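Local coordinates for paenibacillus xanthan lyase (PDB 6F2P), which probably removes the terminal mannose of xanthan side chains by beta-elimination, as a family 8 polysaccharide lyase, and binds several calcium ions, at residues A[55-60]-A[105-110]; A[291-296]-A[421-426]; A[708-713]-A[749-754]; A[817-822]-A[865-870]. One frame throughout, in Å; residues are numbered along the deposited sequence.

Contact 1 of 4, residues A[55-60]-A[105-110]; sequences NRLWND and LDWMNA
Leu57 and Trp107 carry the apolar part of this contact, lying antiparallel alongside one another. The CD2 methyl of Leu57 sits above one face of the indole, near the border of the ring, and comes within 3.8 Å of Trp107 CE3. The other branch reaches the next helical residue, with Leu57 CD1 4.1 Å from Met108 CG. A branched leucine suits this place because its two methyls can serve two partners at once. CG of Trp107 stands anti to the backbone N (chi1 -171°), which carries the indole from the helix toward the loop, and Met108 SD lies in the ring plane at its edge.

Van der Waals contact with the loop backbone is the second kind: Trp107 CH2 lies 3.4 Å from Asn55 O, and no hydrogen bond crosses between the segments. Within the loop, Arg56 NH1 donates to Asn59 OD1 at 2.7 Å, tying the arginine to its own segment.

Thr73 of helix 68-85 touches both Leu57 and Met108. The loop between helices 28-46 and 68-85 thus packs on helix 95-111, consistent with the alpha/alpha-toroid expected of the N-terminal domain in polysaccharide lyase family 8.

Contact 2 of 4, residues A[291-296]-A[421-426]; sequences QDDKAA and QFNDHF
Asn423 meets two aspartates with its amide, and each is turned differently against it. The carboxylate of Asp293 is stacked on the amide, their planes only 8° apart, with the two CG atoms of Asp293 and Asn423 3.7 Å from each other. Asp292 instead runs nearly perpendicular to Asn423, its carboxylate plane tilted by 50°, and takes a nearly straight bond: Asn423 ND2, which also donates to Leu419 O, lies 2.6 Å from Asp292 OD1 and approaches the syn lone pair. Asparagine suits the site because one flat group can both donate and stack.

Gln291, at the N-cap position, reaches the type I' turn from Asn423 to Phe426 with a chain extended beyond CG (chi2 176°). Its OE1 accepts from His425 N at 2.9 Å, in the carbonyl plane on a lone pair, and also takes a water that donates to Phe422 O. Gln291 NE2 turns back to His288 O, fixing the amide's rotation. Two more waters link Asp292 to the backbone of Phe422.

The bonds of Gln291 and Asp292 join the start of helix 292-307 to the loop between strand 411-415 and helix 426-429; that loop is held in turn by Trp580, bonded to His425 ND1, and by strand 595-607, where His425 stacks on His595 and Asp424 pairs with Arg597, while Asn275 of strand 275-276 touches Asp292, Asp293 and Asn423.

Contact 3 of 4, residues A[708-713]-A[749-754]; sequences VNKSAT and FSLTGT
Thr713 is gripped by segment 749-754 through both its backbone and its side chain, and this is the tight part of the contact. Its amide N donates to Ser750 O at 2.8 Å, in a nearly straight bond (164°). The hydroxyl works in both directions: Ser750 OG donates to Thr713 OG1 at 2.6 Å, and OG1 in turn donates to Thr752 O at 2.7 Å, from above that carbonyl's plane. A chi1 of 62° sets OG1 between the backbone N and the carbonyl carbon, while the methyl CG2 rests 3.4 Å from Leu751 O. Threonine thus supplies a relay hydroxyl and a packing methyl from one small side chain. A valine in its place would probably leave Ser750 OG and Thr752 O without their mate and set the serine hydroxyl free to turn.

Next to it the packing is apolar. Ala712 CB lies 3.8 Å from Phe749 CB, Leu751 CD2 packs 4.0 Å from Ala712 CA, and Met731 of strand 731-736 touches both Ala712 and Phe749.

Toward solvent the contact thins out. Leu751 CD1 is met by Lys710 CD only at 4.4 Å, and the lysine's NZ makes no more than a long, weak ion pair with Glu684. Glycine fits at Gly753, where at a phi of 92° a beta carbon would press on the preceding carbonyl O.

Strands 744-750 and 714-718 are antiparallel neighbours at the edge of a seven-stranded sheet, and the end of one is fastened to the lead-in of the other by neutral donors and acceptors, a hold resting on hydrogen-bond geometry and not on charge.

Contact 4 of 4, residues A[817-822]-A[865-870]; sequences GTYDVK and YSFTSP
Phe867 and Tyr819 both hold CG anti to their own carbonyl carbon (chi1 -52° and -58°), which brings the two rings together on one face of an antiparallel beta sheet, in what appears to be a beta-sandwich. The side chains run nearly perpendicular and the rings pair obliquely, with planes 50° apart and centroids separated by 5.9 Å. Phe867 CD1 lies at the edge of the tyrosine ring, 3.5 Å from Tyr819 CD2. Over the centre of one phenylalanine face comes Tyr865 CD2, and Val821 CG2 approaches the ring edge. An alanine at Phe867 is likely to open a gap between Tyr819, Tyr865 and Val821, leaving these side chains freer to shift.

Two hydrogen-bonded pairs, Gly817 with Phe867 and Tyr819 with Tyr865, set the register; Phe867 N donates to Gly817 O at 2.8 Å. Glycine suits its place, since a beta carbon there would crowd Tyr819 CZ. The tyrosine hydroxyl bonds to Gln815 O, while Ile838 of strand 832-838, in the facing sheet, touches Val821, Tyr865 and Phe867.

On the other face, at the non-hydrogen-bonded pair, the hydroxyls Thr818 OG1 and Ser866 OG share a hydrogen bond of 3.2 Å.

In the fold
The four contacts follow one another along the chain and none touches another. Contacts 1 and 2 lie on the same side of the chain's centre, their own centres 37 Å apart: the first stays within the N-terminal alpha-helical domain, whereas contact 2 joins that domain to the super-sandwich domain, at the kind of junction where family 8 lyases generally hold their catalytic cleft. Contact 2 also lies close to metal, the side chain of Asp293 being about 5 Å from a bound calcium ion. Contacts 3 and 4 belong to later beta regions and are closer neighbours, with centres 31 Å and nearest atoms about 12 Å apart. Contacts 1 and 4, 81 Å apart between centres, mark how elongated this single chain is.

Contact 1 of 4, residues A[55-60]-A[105-110]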
loop_
_atom_site.group_PDB
_atom_site.type_symbol
_atom_site.label_atom_id
_atom_site.label_comp_id
_atom_site.label_asym_id
_atom_site.label_seq_id
_atom_site.Cartn_x
_atom_site.Cartn_y
_atom_site.Cartn_z
ATOM N N ASN A 55 55.340 1.466 -8.569
ATOM C CA ASN A 55 54.720 1.148 -7.289
ATOM C C ASN A 55 53.200 1.091 -7.404
ATOM O O ASN A 55 52.508 0.790 -6.437
ATOM C CB ASN A 55 55.122 2.182 -6.241
ATOM C CG ASN A 55 56.570 2.052 -5.833
ATOM O OD1 ASN A 55 57.391 2.941 -6.095
ATOM N ND2 ASN A 55 56.901 0.933 -5.193
ATOM N N ARG A 56 52.709 1.391 -8.603
ATOM C CA ARG A 56 51.290 1.472 -8.918
ATOM C C ARG A 56 51.266 1.437 -10.438
ATOM O O ARG A 56 52.330 1.506 -11.061
ATOM C CB ARG A 56 50.707 2.795 -8.422
ATOM C CG ARG A 56 51.378 4.006 -9.058
ATOM C CD ARG A 56 50.994 5.350 -8.437
ATOM N NE ARG A 56 51.401 5.460 -7.038
ATOM C CZ ARG A 56 51.573 6.612 -6.398
ATOM N NH1 ARG A 56 51.399 7.766 -7.030
ATOM N NH2 ARG A 56 51.920 6.606 -5.120
ATOM N N LEU A 57 50.086 1.332 -11.046
ATOM C CA LEU A 57 50.005 1.338 -12.509
ATOM C C LEU A 57 49.494 2.665 -13.051
ATOM O O LEU A 57 49.735 3.006 -14.208
ATOM C CB LEU A 57 49.135 0.192 -13.026
ATOM C CG LEU A 57 49.572 -1.222 -12.642
ATOM C CD1 LEU A 57 48.741 -2.243 -13.395
ATOM C CD2 LEU A 57 51.060 -1.453 -12.885
ATOM N N TRP A 58 48.756 3.391 -12.218
ATOM C CA TRP A 58 48.323 4.740 -12.546
ATOM C C TRP A 58 48.440 5.558 -11.278
ATOM O O TRP A 58 48.316 5.019 -10.183
ATOM C CB TRP A 58 46.881 4.765 -13.039
ATOM C CG TRP A 58 46.716 4.330 -14.449
ATOM C CD1 TRP A 58 46.751 5.122 -15.558
ATOM C CD2 TRP A 58 46.475 2.996 -14.914
ATOM N NE1 TRP A 58 46.556 4.364 -16.686
ATOM C CE2 TRP A 58 46.385 3.054 -16.319
ATOM C CE3 TRP A 58 46.340 1.757 -14.278
ATOM C CZ2 TRP A 58 46.159 1.917 -17.104
ATOM C CZ3 TRP A 58 46.117 0.627 -15.058
ATOM C CH2 TRP A 58 46.034 0.717 -16.456
ATOM N N ASN A 59 48.686 6.855 -11.427
ATOM C CA ASN A 59 48.801 7.730 -10.274
ATOM C C ASN A 59 47.454 7.977 -9.608
ATOM O O ASN A 59 47.377 8.231 -8.407
ATOM C CB ASN A 59 49.459 9.055 -10.665
ATOM C CG ASN A 59 50.971 9.009 -10.547
ATOM O OD1 ASN A 59 51.521 8.290 -9.701
ATOM N ND2 ASN A 59 51.653 9.775 -11.395
ATOM N N ASP A 60 46.386 7.887 -10.385
ATOM C CA ASP A 60 45.062 8.149 -9.847
ATOM C C ASP A 60 44.571 6.945 -9.049
ATOM O O ASP A 60 43.419 6.903 -8.605
ATOM C CB ASP A 60 44.082 8.522 -10.967
ATOM C CG ASP A 60 43.683 7.334 -11.841
ATOM O OD1 ASP A 60 44.296 6.247 -11.741
ATOM O OD2 ASP A 60 42.750 7.497 -12.656
ATOM N N LEU A 105 48.724 -6.945 -15.495
ATOM C CA LEU A 105 48.061 -8.024 -14.759
ATOM C C LEU A 105 49.049 -8.792 -13.884
ATOM O O LEU A 105 48.766 -9.109 -12.727
ATOM C CB LEU A 105 47.345 -8.982 -15.714
ATOM C CG LEU A 105 46.169 -8.431 -16.522
ATOM C CD1 LEU A 105 45.736 -9.453 -17.562
ATOM C CD2 LEU A 105 45.002 -8.058 -15.603
ATOM N N ASP A 106 50.220 -9.073 -14.439
ATOM C CA ASP A 106 51.215 -9.832 -13.707
ATOM C C ASP A 106 51.816 -9.018 -12.584
ATOM O O ASP A 106 52.181 -9.556 -11.536
ATOM C CB ASP A 106 52.275 -10.351 -14.659
ATOM C CG ASP A 106 51.776 -11.531 -15.464
ATOM O OD1 ASP A 106 51.023 -12.348 -14.880
ATOM O OD2 ASP A 106 52.117 -11.637 -16.664
ATOM N N TRP A 107 51.888 -7.712 -12.791
ATOM C CA TRP A 107 52.354 -6.829 -11.738
ATOM C C TRP A 107 51.365 -6.853 -10.577
ATOM O O TRP A 107 51.761 -6.998 -9.414
ATOM C CB TRP A 107 52.562 -5.398 -12.245
ATOM C CG TRP A 107 53.254 -4.560 -11.219
ATOM C CD1 TRP A 107 54.601 -4.399 -11.069
ATOM C CD2 TRP A 107 52.638 -3.809 -10.166
ATOM N NE1 TRP A 107 54.862 -3.586 -9.993
ATOM C CE2 TRP A 107 53.674 -3.209 -9.422
ATOM C CE3 TRP A 107 51.311 -3.586 -9.777
ATOM C CZ2 TRP A 107 53.425 -2.393 -8.316
ATOM C CZ3 TRP A 107 51.066 -2.771 -8.677
ATOM C CH2 TRP A 107 52.120 -2.183 -7.964
ATOM N N MET A 108 50.078 -6.714 -10.897
ATOM C CA MET A 108 49.045 -6.753 -9.870
ATOM C C MET A 108 49.145 -8.075 -9.124
ATOM O O MET A 108 49.020 -8.116 -7.901
ATOM C CB MET A 108 47.644 -6.589 -10.464
ATOM C CG MET A 108 47.312 -5.190 -10.947
ATOM S SD MET A 108 47.390 -3.909 -9.674
ATOM C CE MET A 108 45.913 -4.243 -8.720
ATOM N N ASN A 109 49.394 -9.155 -9.860
ATOM C CA ASN A 109 49.486 -10.464 -9.225
ATOM C C ASN A 109 50.695 -10.599 -8.317
ATOM O O ASN A 109 50.716 -11.451 -7.427
ATOM C CB ASN A 109 49.489 -11.592 -10.247
ATOM C CG ASN A 109 49.301 -12.940 -9.598
ATOM O OD1 ASN A 109 48.171 -13.345 -9.294
ATOM N ND2 ASN A 109 50.408 -13.636 -9.345
ATOM N N ALA A 110 51.701 -9.760 -8.546
ATOM C CA ALA A 110 52.935 -9.849 -7.780
ATOM C C ALA A 110 52.933 -8.909 -6.594
ATOM O O ALA A 110 53.705 -9.093 -5.657
ATOM C CB ALA A 110 54.139 -9.566 -8.664
#

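Contact 2 of 4, residues A[291-296]-A[421-426]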
loop_
_atom_site.group_PDB
_atom_site.type_symbol
_atom_site.label_atom_id
_atom_site.label_comp_id
_atom_site.label_asym_id
_atom_site.label_seq_id
_atom_site.Cartn_x
_atom_site.Cartn_y
_atom_site.Cartn_z
ATOM N N GLN A 291 20.505 10.811 -14.065
ATOM C CA GLN A 291 19.172 11.393 -14.090
ATOM C C GLN A 291 18.180 10.426 -14.745
ATOM O O GLN A 291 18.587 9.446 -15.373
ATOM C CB GLN A 291 19.213 12.750 -14.790
ATOM C CG GLN A 291 20.097 13.739 -14.044
ATOM C CD GLN A 291 20.252 15.072 -14.748
ATOM O OE1 GLN A 291 19.333 15.893 -14.769
ATOM N NE2 GLN A 291 21.427 15.301 -15.319
ATOM N N ASP A 292 16.888 10.705 -14.599
ATOM C CA ASP A 292 15.838 9.736 -14.940
ATOM C C ASP A 292 15.953 9.070 -16.320
ATOM O O ASP A 292 15.734 7.854 -16.447
ATOM C CB ASP A 292 14.430 10.317 -14.698
ATOM C CG ASP A 292 14.088 11.473 -15.625
ATOM O OD1 ASP A 292 14.995 11.998 -16.308
ATOM O OD2 ASP A 292 12.895 11.855 -15.663
ATOM N N ASP A 293 16.319 9.846 -17.340
ATOM C CA ASP A 293 16.488 9.278 -18.678
ATOM C C ASP A 293 17.709 8.364 -18.774
ATOM O O ASP A 293 17.671 7.347 -19.467
ATOM C CB ASP A 293 16.525 10.359 -19.759
ATOM C CG ASP A 293 17.714 11.295 -19.620
ATOM O OD1 ASP A 293 18.277 11.420 -18.509
ATOM O OD2 ASP A 293 18.073 11.920 -20.639
ATOM N N LYS A 294 18.782 8.710 -18.066
ATOM C CA LYS A 294 19.955 7.831 -18.032
ATOM C C LYS A 294 19.676 6.601 -17.171
ATOM O O LYS A 294 20.148 5.506 -17.477
ATOM C CB LYS A 294 21.216 8.571 -17.545
ATOM C CG LYS A 294 22.040 9.229 -18.650
ATOM C CD LYS A 294 23.066 8.261 -19.251
ATOM C CE LYS A 294 24.020 8.972 -20.213
ATOM N NZ LYS A 294 25.260 8.182 -20.517
ATOM N N ALA A 295 18.895 6.784 -16.108
ATOM C CA ALA A 295 18.594 5.699 -15.174
ATOM C C ALA A 295 17.771 4.616 -15.838
ATOM O O ALA A 295 17.794 3.461 -15.420
ATOM C CB ALA A 295 17.859 6.232 -13.952
ATOM N N ALA A 296 17.036 5.003 -16.874
ATOM C CA ALA A 296 16.140 4.093 -17.577
ATOM C C ALA A 296 16.907 3.089 -18.427
ATOM O O ALA A 296 16.400 2.003 -18.743
ATOM C CB ALA A 296 15.187 4.887 -18.446
ATOM N N GLN A 421 11.953 17.138 -18.707
ATOM C CA GLN A 421 11.472 17.881 -17.550
ATOM C C GLN A 421 12.269 17.637 -16.271
ATOM O O GLN A 421 12.668 18.583 -15.595
ATOM C CB GLN A 421 9.985 17.599 -17.311
ATOM C CG GLN A 421 9.413 18.261 -16.063
ATOM C CD GLN A 421 9.505 19.780 -16.101
ATOM O OE1 GLN A 421 9.544 20.433 -15.060
ATOM N NE2 GLN A 421 9.540 20.345 -17.301
ATOM N N PHE A 422 12.517 16.373 -15.955
ATOM C CA PHE A 422 13.138 16.029 -14.680
ATOM C C PHE A 422 14.606 15.667 -14.821
ATOM O O PHE A 422 15.276 15.378 -13.827
ATOM C CB PHE A 422 12.361 14.912 -13.981
ATOM C CG PHE A 422 10.938 15.275 -13.687
ATOM C CD1 PHE A 422 10.642 16.242 -12.742
ATOM C CD2 PHE A 422 9.899 14.678 -14.372
ATOM C CE1 PHE A 422 9.338 16.599 -12.479
ATOM C CE2 PHE A 422 8.594 15.027 -14.107
ATOM C CZ PHE A 422 8.313 15.988 -13.157
ATOM N N ASN A 423 15.096 15.667 -16.057
ATOM C CA ASN A 423 16.533 15.615 -16.304
ATOM C C ASN A 423 17.005 16.994 -16.780
ATOM O O ASN A 423 16.352 17.996 -16.480
ATOM C CB ASN A 423 16.918 14.477 -17.262
ATOM C CG ASN A 423 16.023 14.398 -18.482
ATOM O OD1 ASN A 423 16.280 15.050 -19.493
ATOM N ND2 ASN A 423 14.969 13.580 -18.400
ATOM N N ASP A 424 18.126 17.061 -17.494
ATOM C CA ASP A 424 18.624 18.350 -17.970
ATOM C C ASP A 424 18.845 19.290 -16.770
ATOM O O ASP A 424 18.609 20.497 -16.842
ATOM C CB ASP A 424 17.644 18.920 -19.006
ATOM C CG ASP A 424 18.064 20.269 -19.559
ATOM O OD1 ASP A 424 19.279 20.486 -19.799
ATOM O OD2 ASP A 424 17.153 21.115 -19.739
ATOM N N HIS A 425 19.276 18.695 -15.658
ATOM C CA HIS A 425 19.608 19.414 -14.427
ATOM C C HIS A 425 18.426 19.980 -13.659
ATOM O O HIS A 425 18.591 20.933 -12.896
ATOM C CB HIS A 425 20.640 20.516 -14.679
ATOM C CG HIS A 425 21.845 20.036 -15.418
ATOM N ND1 HIS A 425 22.680 19.057 -14.923
ATOM C CD2 HIS A 425 22.337 20.371 -16.636
ATOM C CE1 HIS A 425 23.641 18.817 -15.797
ATOM N NE2 HIS A 425 23.456 19.605 -16.842
ATOM N N PHE A 426 17.247 19.390 -13.845
ATOM C CA PHE A 426 16.092 19.713 -13.008
ATOM C C PHE A 426 16.453 19.756 -11.508
ATOM O O PHE A 426 16.221 20.764 -10.831
ATOM C CB PHE A 426 14.939 18.722 -13.248
ATOM C CG PHE A 426 13.858 18.792 -12.202
ATOM C CD1 PHE A 426 12.808 19.686 -12.339
ATOM C CD2 PHE A 426 13.907 17.986 -11.068
ATOM C CE1 PHE A 426 11.835 19.777 -11.380
ATOM C CE2 PHE A 426 12.932 18.070 -10.102
ATOM C CZ PHE A 426 11.885 18.965 -10.262
HETATM O O HOH W 1 17.627 16.357 -12.755
HETATM O O HOH W 2 15.927 13.035 -12.949
HETATM O O HOH W 3 11.856 13.774 -17.330
#

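Contact 3 of 4, residues A[708-713]-A[749-754]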
loop_
_atom_site.group_PDB
_atom_site.type_symbol
_atom_site.label_atom_id
_atom_site.label_comp_id
_atom_site.label_asym_id
_atom_site.label_seq_id
_atom_site.Cartn_x
_atom_site.Cartn_y
_atom_site.Cartn_z
ATOM N N VAL A 708 -24.024 1.261 0.960
ATOM C CA VAL A 708 -24.221 2.105 -0.207
ATOM C C VAL A 708 -25.704 2.429 -0.360
ATOM O O VAL A 708 -26.530 1.539 -0.536
ATOM C CB VAL A 708 -23.673 1.463 -1.489
ATOM C CG1 VAL A 708 -23.972 2.336 -2.686
ATOM C CG2 VAL A 708 -22.187 1.244 -1.365
ATOM N N ASN A 709 -26.023 3.716 -0.288
ATOM C CA ASN A 709 -27.395 4.198 -0.235
ATOM C C ASN A 709 -28.117 4.085 -1.576
ATOM O O ASN A 709 -28.522 5.090 -2.165
ATOM C CB ASN A 709 -27.409 5.648 0.252
ATOM C CG ASN A 709 -28.749 6.055 0.818
ATOM O OD1 ASN A 709 -29.682 5.267 0.830
ATOM N ND2 ASN A 709 -28.850 7.289 1.304
ATOM N N LYS A 710 -28.274 2.854 -2.050
ATOM C CA LYS A 710 -28.975 2.586 -3.300
ATOM C C LYS A 710 -29.407 1.132 -3.358
ATOM O O LYS A 710 -28.735 0.248 -2.825
ATOM C CB LYS A 710 -28.103 2.910 -4.511
ATOM C CG LYS A 710 -28.892 3.002 -5.782
ATOM C CD LYS A 710 -28.021 3.122 -7.013
ATOM C CE LYS A 710 -28.593 4.172 -7.949
ATOM N NZ LYS A 710 -28.441 5.547 -7.364
ATOM N N SER A 711 -30.534 0.892 -4.013
ATOM C CA SER A 711 -31.113 -0.438 -4.095
ATOM C C SER A 711 -30.450 -1.254 -5.192
ATOM O O SER A 711 -30.281 -0.775 -6.310
ATOM C CB SER A 711 -32.615 -0.330 -4.367
ATOM O OG SER A 711 -33.219 -1.610 -4.377
ATOM N N ALA A 712 -30.071 -2.485 -4.864
ATOM C CA ALA A 712 -29.585 -3.423 -5.871
ATOM C C ALA A 712 -30.496 -4.647 -5.945
ATOM O O ALA A 712 -31.236 -4.943 -5.007
ATOM C CB ALA A 712 -28.160 -3.836 -5.578
ATOM N N THR A 713 -30.434 -5.356 -7.064
ATOM C CA THR A 713 -31.311 -6.494 -7.297
ATOM C C THR A 713 -30.624 -7.797 -6.914
ATOM O O THR A 713 -31.276 -8.779 -6.570
ATOM C CB THR A 713 -31.725 -6.568 -8.768
ATOM O OG1 THR A 713 -30.559 -6.745 -9.581
ATOM C CG2 THR A 713 -32.428 -5.291 -9.170
ATOM N N PHE A 749 -22.543 -5.137 -7.821
ATOM C CA PHE A 749 -23.946 -5.449 -7.632
ATOM C C PHE A 749 -24.738 -5.250 -8.920
ATOM O O PHE A 749 -24.381 -4.423 -9.757
ATOM C CB PHE A 749 -24.514 -4.547 -6.547
ATOM C CG PHE A 749 -24.071 -4.911 -5.162
ATOM C CD1 PHE A 749 -24.736 -5.894 -4.443
ATOM C CD2 PHE A 749 -22.998 -4.261 -4.568
ATOM C CE1 PHE A 749 -24.337 -6.227 -3.152
ATOM C CE2 PHE A 749 -22.592 -4.588 -3.278
ATOM C CZ PHE A 749 -23.261 -5.572 -2.569
ATOM N N SER A 750 -25.820 -6.006 -9.077
ATOM C CA SER A 750 -26.726 -5.791 -10.196
ATOM C C SER A 750 -27.792 -4.768 -9.809
ATOM O O SER A 750 -28.237 -4.727 -8.664
ATOM C CB SER A 750 -27.376 -7.107 -10.618
ATOM O OG SER A 750 -28.121 -7.677 -9.555
ATOM N N LEU A 751 -28.202 -3.936 -10.758
ATOM C CA LEU A 751 -29.218 -2.925 -10.476
ATOM C C LEU A 751 -30.531 -3.199 -11.204
ATOM O O LEU A 751 -31.546 -2.562 -10.927
ATOM C CB LEU A 751 -28.709 -1.536 -10.851
ATOM C CG LEU A 751 -27.537 -0.980 -10.044
ATOM C CD1 LEU A 751 -27.232 0.450 -10.475
ATOM C CD2 LEU A 751 -27.835 -1.042 -8.557
ATOM N N THR A 752 -30.500 -4.143 -12.140
ATOM C CA THR A 752 -31.686 -4.486 -12.917
ATOM C C THR A 752 -32.015 -5.975 -12.840
ATOM O O THR A 752 -31.300 -6.762 -12.206
ATOM C CB THR A 752 -31.527 -4.108 -14.401
ATOM O OG1 THR A 752 -30.404 -4.811 -14.955
ATOM C CG2 THR A 752 -31.339 -2.599 -14.563
ATOM N N GLY A 753 -33.101 -6.351 -13.509
ATOM C CA GLY A 753 -33.604 -7.709 -13.448
ATOM C C GLY A 753 -34.634 -7.841 -12.341
ATOM O O GLY A 753 -35.051 -6.847 -11.728
ATOM N N THR A 754 -35.054 -9.073 -12.087
ATOM C CA THR A 754 -35.957 -9.338 -10.982
ATOM C C THR A 754 -35.128 -9.455 -9.710
ATOM O O THR A 754 -34.121 -10.162 -9.694
ATOM C CB THR A 754 -36.792 -10.618 -11.231
ATOM O OG1 THR A 754 -37.992 -10.265 -11.932
ATOM C CG2 THR A 754 -37.162 -11.316 -9.918
#

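Contact 4 of 4, residues A[817-822]-A[865-870]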
loop_
_atom_site.group_PDB
_atom_site.type_symbol
_atom_site.label_atom_id
_atom_site.label_comp_id
_atom_site.label_asym_id
_atom_site.label_seq_id
_atom_site.Cartn_x
_atom_site.Cartn_y
_atom_site.Cartn_z
ATOM N N GLY A 817 -26.533 -4.908 19.697
ATOM C CA GLY A 817 -27.319 -5.238 20.865
ATOM C C GLY A 817 -26.486 -5.126 22.122
ATOM O O GLY A 817 -25.295 -4.821 22.064
ATOM N N THR A 818 -27.116 -5.361 23.269
ATOM C CA THR A 818 -26.392 -5.454 24.525
ATOM C C THR A 818 -26.193 -6.920 24.892
ATOM O O THR A 818 -27.150 -7.640 25.157
ATOM C CB THR A 818 -27.138 -4.735 25.653
ATOM O OG1 THR A 818 -27.172 -3.331 25.378
ATOM C CG2 THR A 818 -26.448 -4.971 26.988
ATOM N N TYR A 819 -24.945 -7.366 24.896
ATOM C CA TYR A 819 -24.662 -8.769 25.146
ATOM C C TYR A 819 -23.886 -8.980 26.440
ATOM O O TYR A 819 -23.021 -8.184 26.817
ATOM C CB TYR A 819 -23.893 -9.391 23.972
ATOM C CG TYR A 819 -24.611 -9.304 22.646
ATOM C CD1 TYR A 819 -25.598 -10.220 22.303
ATOM C CD2 TYR A 819 -24.307 -8.304 21.736
ATOM C CE1 TYR A 819 -26.259 -10.139 21.093
ATOM C CE2 TYR A 819 -24.963 -8.215 20.521
ATOM C CZ TYR A 819 -25.935 -9.132 20.204
ATOM O OH TYR A 819 -26.583 -9.037 18.993
ATOM N N ASP A 820 -24.220 -10.066 27.121
ATOM C CA ASP A 820 -23.453 -10.528 28.260
ATOM C C ASP A 820 -22.229 -11.261 27.694
ATOM O O ASP A 820 -22.366 -12.176 26.879
ATOM C CB ASP A 820 -24.334 -11.461 29.093
ATOM C CG ASP A 820 -23.808 -11.672 30.488
ATOM O OD1 ASP A 820 -22.990 -10.847 30.949
ATOM O OD2 ASP A 820 -24.224 -12.663 31.127
ATOM N N VAL A 821 -21.031 -10.843 28.093
ATOM C CA VAL A 821 -19.819 -11.430 27.529
ATOM C C VAL A 821 -19.258 -12.563 28.380
ATOM O O VAL A 821 -18.853 -12.350 29.520
ATOM C CB VAL A 821 -18.724 -10.383 27.315
ATOM C CG1 VAL A 821 -17.480 -11.041 26.733
ATOM C CG2 VAL A 821 -19.229 -9.294 26.393
ATOM N N LYS A 822 -19.235 -13.764 27.808
ATOM C CA LYS A 822 -18.731 -14.950 28.492
ATOM C C LYS A 822 -17.468 -15.501 27.823
ATOM O O LYS A 822 -17.263 -15.351 26.616
ATOM C CB LYS A 822 -19.810 -16.038 28.531
ATOM C CG LYS A 822 -21.109 -15.609 29.192
ATOM C CD LYS A 822 -22.073 -16.778 29.401
ATOM C CE LYS A 822 -23.183 -16.393 30.374
ATOM N NZ LYS A 822 -24.181 -17.477 30.619
ATOM N N TYR A 865 -22.064 -5.540 27.990
ATOM C CA TYR A 865 -21.574 -4.444 27.166
ATOM C C TYR A 865 -22.560 -4.131 26.052
ATOM O O TYR A 865 -23.184 -5.033 25.480
ATOM C CB TYR A 865 -20.225 -4.801 26.549
ATOM C CG TYR A 865 -19.514 -3.647 25.859
ATOM C CD1 TYR A 865 -18.641 -2.829 26.562
ATOM C CD2 TYR A 865 -19.702 -3.391 24.504
ATOM C CE1 TYR A 865 -17.983 -1.781 25.941
ATOM C CE2 TYR A 865 -19.049 -2.347 23.875
ATOM C CZ TYR A 865 -18.187 -1.544 24.599
ATOM O OH TYR A 865 -17.520 -0.498 23.986
ATOM N N SER A 866 -22.692 -2.850 25.732
ATOM C CA SER A 866 -23.623 -2.439 24.694
ATOM C C SER A 866 -22.917 -2.133 23.373
ATOM O O SER A 866 -22.111 -1.204 23.283
ATOM C CB SER A 866 -24.452 -1.247 25.161
ATOM O OG SER A 866 -25.453 -0.943 24.207
ATOM N N PHE A 867 -23.219 -2.939 22.358
ATOM C CA PHE A 867 -22.652 -2.765 21.030
ATOM C C PHE A 867 -23.690 -2.070 20.172
ATOM O O PHE A 867 -24.634 -2.700 19.694
ATOM C CB PHE A 867 -22.280 -4.114 20.425
ATOM C CG PHE A 867 -21.406 -4.959 21.317
ATOM C CD1 PHE A 867 -21.959 -5.716 22.348
ATOM C CD2 PHE A 867 -20.028 -5.003 21.124
ATOM C CE1 PHE A 867 -21.154 -6.497 23.171
ATOM C CE2 PHE A 867 -19.219 -5.781 21.943
ATOM C CZ PHE A 867 -19.783 -6.530 22.966
ATOM N N THR A 868 -23.506 -0.766 19.990
ATOM C CA THR A 868 -24.519 0.094 19.381
ATOM C C THR A 868 -24.642 -0.152 17.888
ATOM O O THR A 868 -25.729 -0.059 17.317
ATOM C CB THR A 868 -24.185 1.580 19.610
ATOM O OG1 THR A 868 -22.936 1.891 18.978
ATOM C CG2 THR A 868 -24.073 1.880 21.102
ATOM N N SER A 869 -23.515 -0.475 17.262
ATOM C CA SER A 869 -23.455 -0.700 15.825
ATOM C C SER A 869 -22.757 -2.028 15.538
ATOM O O SER A 869 -21.913 -2.475 16.321
ATOM C CB SER A 869 -22.706 0.451 15.143
ATOM O OG SER A 869 -21.424 0.625 15.720
ATOM N N PRO A 870 -23.111 -2.672 14.418
ATOM C CA PRO A 870 -22.474 -3.938 14.074
ATOM C C PRO A 870 -21.109 -3.658 13.460
ATOM O O PRO A 870 -20.960 -2.701 12.695
ATOM C CB PRO A 870 -23.420 -4.523 13.029
ATOM C CG PRO A 870 -24.004 -3.331 12.360
ATOM C CD PRO A 870 -24.099 -2.255 13.406
#